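Local coordinates for diphthine synthase (Aeropyrum pernix, PDB 1WDE), which probably trimethylates the amino group of the modified target histidine of translation elongation factor 2, using S-adenosyl-L-methionine, in the second step of diphthamide biosynthesis, at residues Val8-Val13 with Val112-Ile117; Thr130-Tyr135 with Trp259-Ala264; Leu190-Asp195 with Leu207-Pro212. One frame throughout, in Å; residues are numbered along the deposited sequence.

Interaction 1: Val8-Val13 with Val112-Ile117; sequences VTLLLV and VAVRYI
L10 and L12 each use both backbone polar groups to bind the strand 113-117, which runs parallel to strand 9-13. The L10 N-H reaches A113 O at 2.9 Å and the L10 carbonyl takes the N-H of R115. L12 repeats the pattern two residues on, its N-H going to R115 O and its oxygen receiving I117 N at 2.9 Å. One residue thus bonds to the two that flank its partner, the pattern of regular parallel strands. At the start of the pair the bond from A113 N to V8 O is weak, 3.4 Å long. Between the N-H bonds, CA-H groups of T9, V114 and L11 lean on the same carbonyl oxygens, as is usual between parallel strands.

Apolar contacts follow the register. Just ahead of the strands two valines meet through their methyls, V8 CG1 and V112 CG2 at 3.6 Å, although V8 is poorly ordered and its position less certain. On one face of the sheet, L11 and R115 run side by side: CG of each stands anti to its own carbonyl carbon (chi1 -54° and -53°), and L11 CD2 lies 3.7 Å from R115 CB. Only the aliphatic root of the arginine is used, for its chain then bends and carries the guanidinium away. V13 CG1 touches I117 CB on this face too. On the other, L10 CD2 approaches V114 CG2, while the Y116 ring turns an edge to L12 O, with its hydroxyl hydrogen-bonded to D93, a probable S-adenosyl-L-methionine ligand.

The pair forms one edge of the five-stranded parallel sheet, 113-117 outermost and 9-14 bonded also to strand 85-90. Helix 24-32 packs over L11, V13 and I117, whereas helix 100-109 covers L10 and V114 on the opposite face.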
loop_
_atom_site.group_PDB
_atom_site.type_symbol
_atom_site.label_atom_id
_atom_site.label_comp_id
_atom_site.label_asym_id
_atom_site.label_seq_id
_atom_site.Cartn_x
_atom_site.Cartn_y
_atom_site.Cartn_z
ATOM N N VAL A 8 22.534 15.294 16.553
ATOM C CA VAL A 8 21.821 14.158 15.975
ATOM C C VAL A 8 20.516 14.545 15.281
ATOM O O VAL A 8 19.569 15.020 15.920
ATOM C CB VAL A 8 21.497 13.086 17.043
ATOM C CG1 VAL A 8 21.136 11.782 16.357
ATOM C CG2 VAL A 8 22.681 12.891 17.981
ATOM N N THR A 9 20.479 14.343 13.966
ATOM C CA THR A 9 19.294 14.643 13.169
ATOM C C THR A 9 18.935 13.458 12.274
ATOM O O THR A 9 19.790 12.894 11.585
ATOM C CB THR A 9 19.503 15.894 12.305
ATOM O OG1 THR A 9 19.724 17.022 13.156
ATOM C CG2 THR A 9 18.281 16.157 11.445
ATOM N N LEU A 10 17.664 13.076 12.297
ATOM C CA LEU A 10 17.193 11.953 11.500
ATOM C C LEU A 10 16.385 12.432 10.300
ATOM O O LEU A 10 15.491 13.275 10.426
ATOM C CB LEU A 10 16.339 11.024 12.364
ATOM C CG LEU A 10 15.586 9.899 11.649
ATOM C CD1 LEU A 10 16.557 8.911 11.056
ATOM C CD2 LEU A 10 14.655 9.215 12.636
ATOM N N LEU A 11 16.711 11.895 9.129
ATOM C CA LEU A 11 16.002 12.256 7.915
ATOM C C LEU A 11 15.273 11.027 7.402
ATOM O O LEU A 11 15.915 10.047 7.023
ATOM C CB LEU A 11 16.982 12.741 6.842
ATOM C CG LEU A 11 17.947 13.871 7.211
ATOM C CD1 LEU A 11 18.733 14.313 5.961
ATOM C CD2 LEU A 11 17.161 15.038 7.784
ATOM N N LEU A 12 13.939 11.066 7.422
ATOM C CA LEU A 12 13.126 9.959 6.904
ATOM C C LEU A 12 12.780 10.399 5.497
ATOM O O LEU A 12 11.897 11.229 5.301
ATOM C CB LEU A 12 11.851 9.762 7.729
ATOM C CG LEU A 12 11.989 9.016 9.055
ATOM C CD1 LEU A 12 10.603 8.615 9.529
ATOM C CD2 LEU A 12 12.845 7.779 8.874
ATOM N N VAL A 13 13.474 9.823 4.523
ATOM C CA VAL A 13 13.324 10.221 3.133
ATOM C C VAL A 13 12.586 9.265 2.182
ATOM O O VAL A 13 12.965 8.101 2.036
ATOM C CB VAL A 13 14.733 10.483 2.548
ATOM C CG1 VAL A 13 14.635 11.182 1.201
ATOM C CG2 VAL A 13 15.558 11.312 3.542
ATOM N N VAL A 112 16.401 13.763 19.421
ATOM C CA VAL A 112 16.779 13.952 18.013
ATOM C C VAL A 112 15.772 14.740 17.168
ATOM O O VAL A 112 14.561 14.545 17.280
ATOM C CB VAL A 112 17.009 12.587 17.318
ATOM C CG1 VAL A 112 17.467 12.800 15.881
ATOM C CG2 VAL A 112 18.036 11.774 18.090
ATOM N N ALA A 113 16.276 15.636 16.323
ATOM C CA ALA A 113 15.409 16.419 15.451
ATOM C C ALA A 113 15.027 15.515 14.279
ATOM O O ALA A 113 15.880 14.825 13.729
ATOM C CB ALA A 113 16.138 17.656 14.947
ATOM N N VAL A 114 13.750 15.506 13.904
ATOM C CA VAL A 114 13.306 14.647 12.805
ATOM C C VAL A 114 12.716 15.417 11.637
ATOM O O VAL A 114 11.840 16.262 11.814
ATOM C CB VAL A 114 12.258 13.624 13.285
ATOM C CG1 VAL A 114 11.739 12.818 12.095
ATOM C CG2 VAL A 114 12.878 12.695 14.332
ATOM N N ARG A 115 13.215 15.130 10.438
ATOM C CA ARG A 115 12.715 15.786 9.231
ATOM C C ARG A 115 12.090 14.702 8.348
ATOM O O ARG A 115 12.715 13.671 8.073
ATOM C CB ARG A 115 13.855 16.457 8.464
ATOM C CG ARG A 115 14.701 17.393 9.293
ATOM C CD ARG A 115 13.971 18.676 9.580
ATOM N NE ARG A 115 14.106 19.641 8.494
ATOM C CZ ARG A 115 13.430 20.786 8.443
ATOM N NH1 ARG A 115 13.599 21.628 7.429
ATOM N NH2 ARG A 115 12.565 21.079 9.402
ATOM N N TYR A 116 10.857 14.931 7.923
ATOM C CA TYR A 116 10.168 13.975 7.065
ATOM C C TYR A 116 10.218 14.543 5.651
ATOM O O TYR A 116 9.609 15.576 5.369
ATOM C CB TYR A 116 8.715 13.783 7.551
ATOM C CG TYR A 116 7.732 13.316 6.486
ATOM C CD1 TYR A 116 8.088 12.349 5.543
ATOM C CD2 TYR A 116 6.447 13.833 6.434
ATOM C CE1 TYR A 116 7.178 11.920 4.575
ATOM C CE2 TYR A 116 5.528 13.406 5.472
ATOM C CZ TYR A 116 5.905 12.458 4.548
ATOM O OH TYR A 116 5.014 12.074 3.572
ATOM N N ILE A 117 10.978 13.890 4.772
ATOM C CA ILE A 117 11.071 14.356 3.388
ATOM C C ILE A 117 10.135 13.451 2.579
ATOM O O ILE A 117 10.399 12.269 2.424
ATOM C CB ILE A 117 12.508 14.237 2.833
ATOM C CG1 ILE A 117 13.488 14.984 3.752
ATOM C CG2 ILE A 117 12.561 14.838 1.408
ATOM C CD1 ILE A 117 13.087 16.430 4.003
#

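Interaction 2: Thr130-Tyr135 with Trp259-Ala264; sequences TMLSFY and WLLAAA
M131, a selenomethionine, reaches along helix 255-264 from the point where the chain leaves helix 122-130. An ST turn made by T130 starts the loop here, and M131 is the first residue to abandon helical angles, with a positive phi of 65°. Its side chain is directed at the neighbouring helix. CG stands anti to the carbonyl carbon (chi1 -59°), and a bend at chi3 brings the terminal CE into a short contact, 3.0 Å, with L260 O; A263 CB is farther off. Nearer its root, M131 CG rests on A264 CB at 4.0 Å. A long, flexible, unbranched chain suits such a path, and the small alanines let it lie close to the helix.

L260 returns the contact, its CD1 coming to 3.3 Å from M131 O. One turn later A264 points the same way, and its methyl abuts T130 O. L261 branches to the other flank, where its CD1 also approaches T130 O, at 3.6 Å, and its CB meets L132 CD2, the two leucine side chains crossing obliquely. The buried leucines continue into V214 of strand 213-217 and F137 of strand 137-143, so the contact joins the loop after helix 122-130 to the end of helix 255-264, beside the mixed sheet.

No hydrogen bond crosses between the segments, but S133 N is bonded to E257 of the same helix. In the ST turn, T130 OG1 accepts the N-H of L132 at 3.2 Å and is also hydrogen-bonded to R127 O.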
loop_
_atom_site.group_PDB
_atom_site.type_symbol
_atom_site.label_atom_id
_atom_site.label_comp_id
_atom_site.label_asym_id
_atom_site.label_seq_id
_atom_site.Cartn_x
_atom_site.Cartn_y
_atom_site.Cartn_z
ATOM N N THR A 130 -6.293 5.129 -11.390
ATOM C CA THR A 130 -7.670 4.617 -11.562
ATOM C C THR A 130 -8.630 5.733 -11.922
ATOM O O THR A 130 -9.709 5.495 -12.471
ATOM C CB THR A 130 -8.236 3.968 -10.261
ATOM O OG1 THR A 130 -8.487 4.997 -9.300
ATOM C CG2 THR A 130 -7.247 2.929 -9.649
HETATM N N MSE A 131 -8.226 6.944 -11.561
HETATM C CA MSE A 131 -8.966 8.172 -11.760
HETATM C C MSE A 131 -10.273 8.261 -10.979
HETATM O O MSE A 131 -11.126 9.099 -11.269
HETATM C CB MSE A 131 -9.181 8.409 -13.247
HETATM C CG MSE A 131 -7.870 8.496 -13.980
HETATM SE SE MSE A 131 -8.011 9.425 -15.655
HETATM C CE MSE A 131 -9.747 8.837 -16.284
ATOM N N LEU A 132 -10.411 7.401 -9.973
ATOM C CA LEU A 132 -11.592 7.422 -9.110
ATOM C C LEU A 132 -11.471 8.669 -8.226
ATOM O O LEU A 132 -10.370 9.228 -8.057
ATOM C CB LEU A 132 -11.654 6.159 -8.240
ATOM C CG LEU A 132 -12.016 4.893 -9.046
ATOM C CD1 LEU A 132 -11.955 3.686 -8.151
ATOM C CD2 LEU A 132 -13.418 5.028 -9.663
ATOM N N SER A 133 -12.583 9.101 -7.650
ATOM C CA SER A 133 -12.548 10.312 -6.826
ATOM C C SER A 133 -11.658 10.184 -5.600
ATOM O O SER A 133 -11.842 9.299 -4.760
ATOM C CB SER A 133 -13.963 10.700 -6.410
ATOM O OG SER A 133 -13.947 11.745 -5.461
ATOM N N PHE A 134 -10.677 11.069 -5.514
ATOM C CA PHE A 134 -9.748 11.085 -4.386
ATOM C C PHE A 134 -10.512 11.143 -3.065
ATOM O O PHE A 134 -10.192 10.420 -2.127
ATOM C CB PHE A 134 -8.819 12.313 -4.488
ATOM C CG PHE A 134 -8.062 12.604 -3.226
ATOM C CD1 PHE A 134 -8.480 13.610 -2.363
ATOM C CD2 PHE A 134 -6.968 11.831 -2.868
ATOM C CE1 PHE A 134 -7.813 13.833 -1.147
ATOM C CE2 PHE A 134 -6.299 12.045 -1.659
ATOM C CZ PHE A 134 -6.728 13.049 -0.800
ATOM N N TYR A 135 -11.562 11.959 -3.027
ATOM C CA TYR A 135 -12.366 12.164 -1.820
ATOM C C TYR A 135 -13.065 10.911 -1.299
ATOM O O TYR A 135 -13.403 10.840 -0.114
ATOM C CB TYR A 135 -13.441 13.225 -2.087
ATOM C CG TYR A 135 -12.895 14.519 -2.626
ATOM C CD1 TYR A 135 -12.273 15.451 -1.775
ATOM C CD2 TYR A 135 -12.980 14.812 -3.986
ATOM C CE1 TYR A 135 -11.754 16.633 -2.271
ATOM C CE2 TYR A 135 -12.465 15.987 -4.499
ATOM C CZ TYR A 135 -11.856 16.894 -3.639
ATOM O OH TYR A 135 -11.369 18.060 -4.156
ATOM N N TRP A 259 -17.464 6.601 -15.796
ATOM C CA TRP A 259 -16.927 7.151 -17.033
ATOM C C TRP A 259 -15.411 7.296 -16.906
ATOM O O TRP A 259 -14.679 6.902 -17.814
ATOM C CB TRP A 259 -17.608 8.491 -17.317
ATOM C CG TRP A 259 -17.040 9.320 -18.435
ATOM C CD1 TRP A 259 -17.021 9.019 -19.770
ATOM C CD2 TRP A 259 -16.418 10.605 -18.303
ATOM N NE1 TRP A 259 -16.421 10.041 -20.482
ATOM C CE2 TRP A 259 -16.042 11.026 -19.603
ATOM C CE3 TRP A 259 -16.139 11.442 -17.214
ATOM C CZ2 TRP A 259 -15.401 12.248 -19.837
ATOM C CZ3 TRP A 259 -15.501 12.659 -17.449
ATOM C CH2 TRP A 259 -15.139 13.049 -18.752
ATOM N N LEU A 260 -14.947 7.847 -15.781
ATOM C CA LEU A 260 -13.511 8.037 -15.528
ATOM C C LEU A 260 -12.766 6.708 -15.469
ATOM O O LEU A 260 -11.721 6.562 -16.099
ATOM C CB LEU A 260 -13.283 8.785 -14.202
ATOM C CG LEU A 260 -13.815 10.222 -14.113
ATOM C CD1 LEU A 260 -13.658 10.769 -12.680
ATOM C CD2 LEU A 260 -13.063 11.085 -15.111
ATOM N N LEU A 261 -13.294 5.750 -14.700
ATOM C CA LEU A 261 -12.679 4.421 -14.556
ATOM C C LEU A 261 -12.670 3.638 -15.876
ATOM O O LEU A 261 -11.717 2.912 -16.178
ATOM C CB LEU A 261 -13.403 3.593 -13.480
ATOM C CG LEU A 261 -12.822 2.187 -13.269
ATOM C CD1 LEU A 261 -11.387 2.316 -12.797
ATOM C CD2 LEU A 261 -13.642 1.401 -12.240
ATOM N N ALA A 262 -13.736 3.771 -16.658
ATOM C CA ALA A 262 -13.806 3.088 -17.946
ATOM C C ALA A 262 -12.680 3.627 -18.841
ATOM O O ALA A 262 -12.003 2.870 -19.517
ATOM C CB ALA A 262 -15.184 3.335 -18.613
ATOM N N ALA A 263 -12.480 4.939 -18.852
ATOM C CA ALA A 263 -11.407 5.518 -19.670
ATOM C C ALA A 263 -10.017 5.071 -19.190
ATOM O O ALA A 263 -9.140 4.719 -19.999
ATOM C CB ALA A 263 -11.503 7.036 -19.651
ATOM N N ALA A 264 -9.826 5.067 -17.868
ATOM C CA ALA A 264 -8.552 4.676 -17.257
ATOM C C ALA A 264 -8.175 3.216 -17.524
ATOM O O ALA A 264 -7.009 2.897 -17.721
ATOM C CB ALA A 264 -8.600 4.929 -15.726
#

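Interaction 3: Leu190-Asp195 with Leu207-Pro212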
loop_
_atom_site.group_PDB
_atom_site.type_symbol
_atom_site.label_atom_id
_atom_site.label_comp_id
_atom_site.label_asym_id
_atom_site.label_seq_id
_atom_site.Cartn_x
_atom_site.Cartn_y
_atom_site.Cartn_z
ATOM N N LEU A 190 -7.481 -15.925 -0.609
ATOM C CA LEU A 190 -7.526 -16.048 0.834
ATOM C C LEU A 190 -8.460 -14.980 1.412
ATOM O O LEU A 190 -9.055 -15.179 2.464
ATOM C CB LEU A 190 -6.120 -15.911 1.434
ATOM C CG LEU A 190 -6.042 -15.861 2.970
ATOM C CD1 LEU A 190 -6.700 -17.108 3.590
ATOM C CD2 LEU A 190 -4.579 -15.744 3.386
ATOM N N LEU A 191 -8.581 -13.848 0.724
ATOM C CA LEU A 191 -9.486 -12.779 1.179
ATOM C C LEU A 191 -10.915 -13.338 1.089
ATOM O O LEU A 191 -11.713 -13.200 2.014
ATOM C CB LEU A 191 -9.374 -11.556 0.260
ATOM C CG LEU A 191 -9.789 -10.138 0.708
ATOM C CD1 LEU A 191 -10.405 -9.388 -0.479
ATOM C CD2 LEU A 191 -10.749 -10.179 1.856
ATOM N N LEU A 192 -11.230 -13.978 -0.033
ATOM C CA LEU A 192 -12.570 -14.535 -0.219
ATOM C C LEU A 192 -12.832 -15.668 0.769
ATOM O O LEU A 192 -13.957 -15.837 1.238
ATOM C CB LEU A 192 -12.761 -14.986 -1.671
ATOM C CG LEU A 192 -12.643 -13.834 -2.682
ATOM C CD1 LEU A 192 -12.850 -14.339 -4.102
ATOM C CD2 LEU A 192 -13.698 -12.760 -2.343
ATOM N N GLU A 193 -11.799 -16.439 1.106
ATOM C CA GLU A 193 -12.006 -17.497 2.088
ATOM C C GLU A 193 -12.337 -16.822 3.422
ATOM O O GLU A 193 -13.189 -17.308 4.162
ATOM C CB GLU A 193 -10.762 -18.384 2.233
ATOM C CG GLU A 193 -10.820 -19.337 3.435
ATOM C CD GLU A 193 -12.066 -20.215 3.442
ATOM O OE1 GLU A 193 -12.334 -20.860 4.481
ATOM O OE2 GLU A 193 -12.775 -20.263 2.411
ATOM N N ALA A 194 -11.671 -15.697 3.713
ATOM C CA ALA A 194 -11.920 -14.941 4.953
ATOM C C ALA A 194 -13.338 -14.386 4.958
ATOM O O ALA A 194 -14.010 -14.356 5.990
ATOM C CB ALA A 194 -10.909 -13.759 5.088
ATOM N N ASP A 195 -13.784 -13.925 3.797
ATOM C CA ASP A 195 -15.120 -13.373 3.673
ATOM C C ASP A 195 -16.179 -14.417 3.980
ATOM O O ASP A 195 -17.145 -14.135 4.686
ATOM C CB ASP A 195 -15.325 -12.820 2.265
ATOM C CG ASP A 195 -16.648 -12.085 2.113
ATOM O OD1 ASP A 195 -17.110 -11.454 3.100
ATOM O OD2 ASP A 195 -17.216 -12.118 0.998
ATOM N N LEU A 207 -20.266 -11.511 0.343
ATOM C CA LEU A 207 -20.464 -10.655 -0.824
ATOM C C LEU A 207 -19.257 -10.136 -1.583
ATOM O O LEU A 207 -19.396 -9.712 -2.720
ATOM C CB LEU A 207 -21.337 -9.453 -0.427
ATOM C CG LEU A 207 -22.708 -9.815 0.143
ATOM C CD1 LEU A 207 -23.305 -8.605 0.807
ATOM C CD2 LEU A 207 -23.605 -10.350 -0.976
ATOM N N LEU A 208 -18.085 -10.146 -0.968
ATOM C CA LEU A 208 -16.901 -9.613 -1.642
ATOM C C LEU A 208 -16.552 -10.204 -3.013
ATOM O O LEU A 208 -16.131 -9.471 -3.919
ATOM C CB LEU A 208 -15.690 -9.698 -0.693
ATOM C CG LEU A 208 -15.871 -9.018 0.684
ATOM C CD1 LEU A 208 -14.530 -9.026 1.460
ATOM C CD2 LEU A 208 -16.322 -7.557 0.503
ATOM N N ALA A 209 -16.743 -11.513 -3.186
ATOM C CA ALA A 209 -16.413 -12.166 -4.458
ATOM C C ALA A 209 -17.165 -11.544 -5.622
ATOM O O ALA A 209 -16.659 -11.465 -6.749
ATOM C CB ALA A 209 -16.727 -13.661 -4.366
ATOM N N ARG A 210 -18.371 -11.075 -5.336
ATOM C CA ARG A 210 -19.241 -10.454 -6.332
ATOM C C ARG A 210 -18.964 -8.979 -6.670
ATOM O O ARG A 210 -19.582 -8.410 -7.577
ATOM C CB ARG A 210 -20.688 -10.587 -5.883
ATOM C CG ARG A 210 -21.243 -12.008 -5.951
ATOM C CD ARG A 210 -22.743 -11.919 -6.189
ATOM N NE ARG A 210 -23.482 -11.720 -4.960
ATOM C CZ ARG A 210 -24.664 -11.117 -4.867
ATOM N NH1 ARG A 210 -25.272 -10.613 -5.936
ATOM N NH2 ARG A 210 -25.260 -11.066 -3.697
ATOM N N LEU A 211 -18.060 -8.349 -5.933
ATOM C CA LEU A 211 -17.726 -6.951 -6.210
ATOM C C LEU A 211 -16.690 -6.802 -7.310
ATOM O O LEU A 211 -15.776 -7.614 -7.406
ATOM C CB LEU A 211 -17.133 -6.301 -4.963
ATOM C CG LEU A 211 -18.049 -6.156 -3.756
ATOM C CD1 LEU A 211 -17.224 -5.734 -2.543
ATOM C CD2 LEU A 211 -19.129 -5.132 -4.108
ATOM N N PRO A 212 -16.814 -5.751 -8.138
ATOM C CA PRO A 212 -15.854 -5.501 -9.211
ATOM C C PRO A 212 -14.627 -4.943 -8.486
ATOM O O PRO A 212 -14.694 -4.603 -7.292
ATOM C CB PRO A 212 -16.550 -4.437 -10.066
ATOM C CG PRO A 212 -17.298 -3.634 -9.036
ATOM C CD PRO A 212 -17.899 -4.748 -8.162
HETATM O O HOH W 1 -17.368 -13.531 -1.157
#
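L192 presses its CD2 methyl onto the backbone of A209, where the single-turn 3-10 segment 208-210 passes the helix. That methyl lies 3.4 Å from A209 N and 3.5 Å from A209 CA, the latter tighter than usual for two carbons. CD1 and CD2 both come up to the A209 methyl from the same side, and its small size suits so close an approach.

The complementary bump is L208, directed at the helix and set between L191 and D195. Its CD1 meets L191 CD2 at 4.0 Å, the two side chains crossing at about a right angle, while its CG lies 3.5 Å from D195 CG. With CG anti to the backbone N (chi1 -174°), D195 extends to the start of the 3-10 turn, and OD2 accepts L208 N at 2.9 Å from above the carboxylate plane. A water donates to OD2 and accepts from A209 N, so OD2 holds the L208 amide directly and the A209 amide through the water. A helix aspartate thereby pins the following turn back onto its own helix.

Y160 of helix 153-165 binds D195 OD1, and I159 packs on L191 and L208. Helix 232-236 lies against L192 and A209, and 207-212 leads directly into strand 213-217 of the mixed sheet.

Interaction 1 closes before interaction 2 opens along the chain, and interaction 3 falls between the two segments of interaction 2. Interaction 1 belongs to the parallel sheet; the other two border the mixed sheet, and strand 213-217 connects them: it follows 207-212 and packs against T130 and L261. The centres of interactions 2 and 3 are about 22 Å apart. The centres of interactions 1 and 2 are about 36 Å apart. Interactions 1 and 3 have centres about 41 Å apart. Nearest to the probable S-adenosyl-L-methionine site is interaction 1, the Y116 side chain lying about 3 Å from that of D93. Side chains of L191 and L173 are about 8 Å apart, those of T130 and G122 about 11 Å.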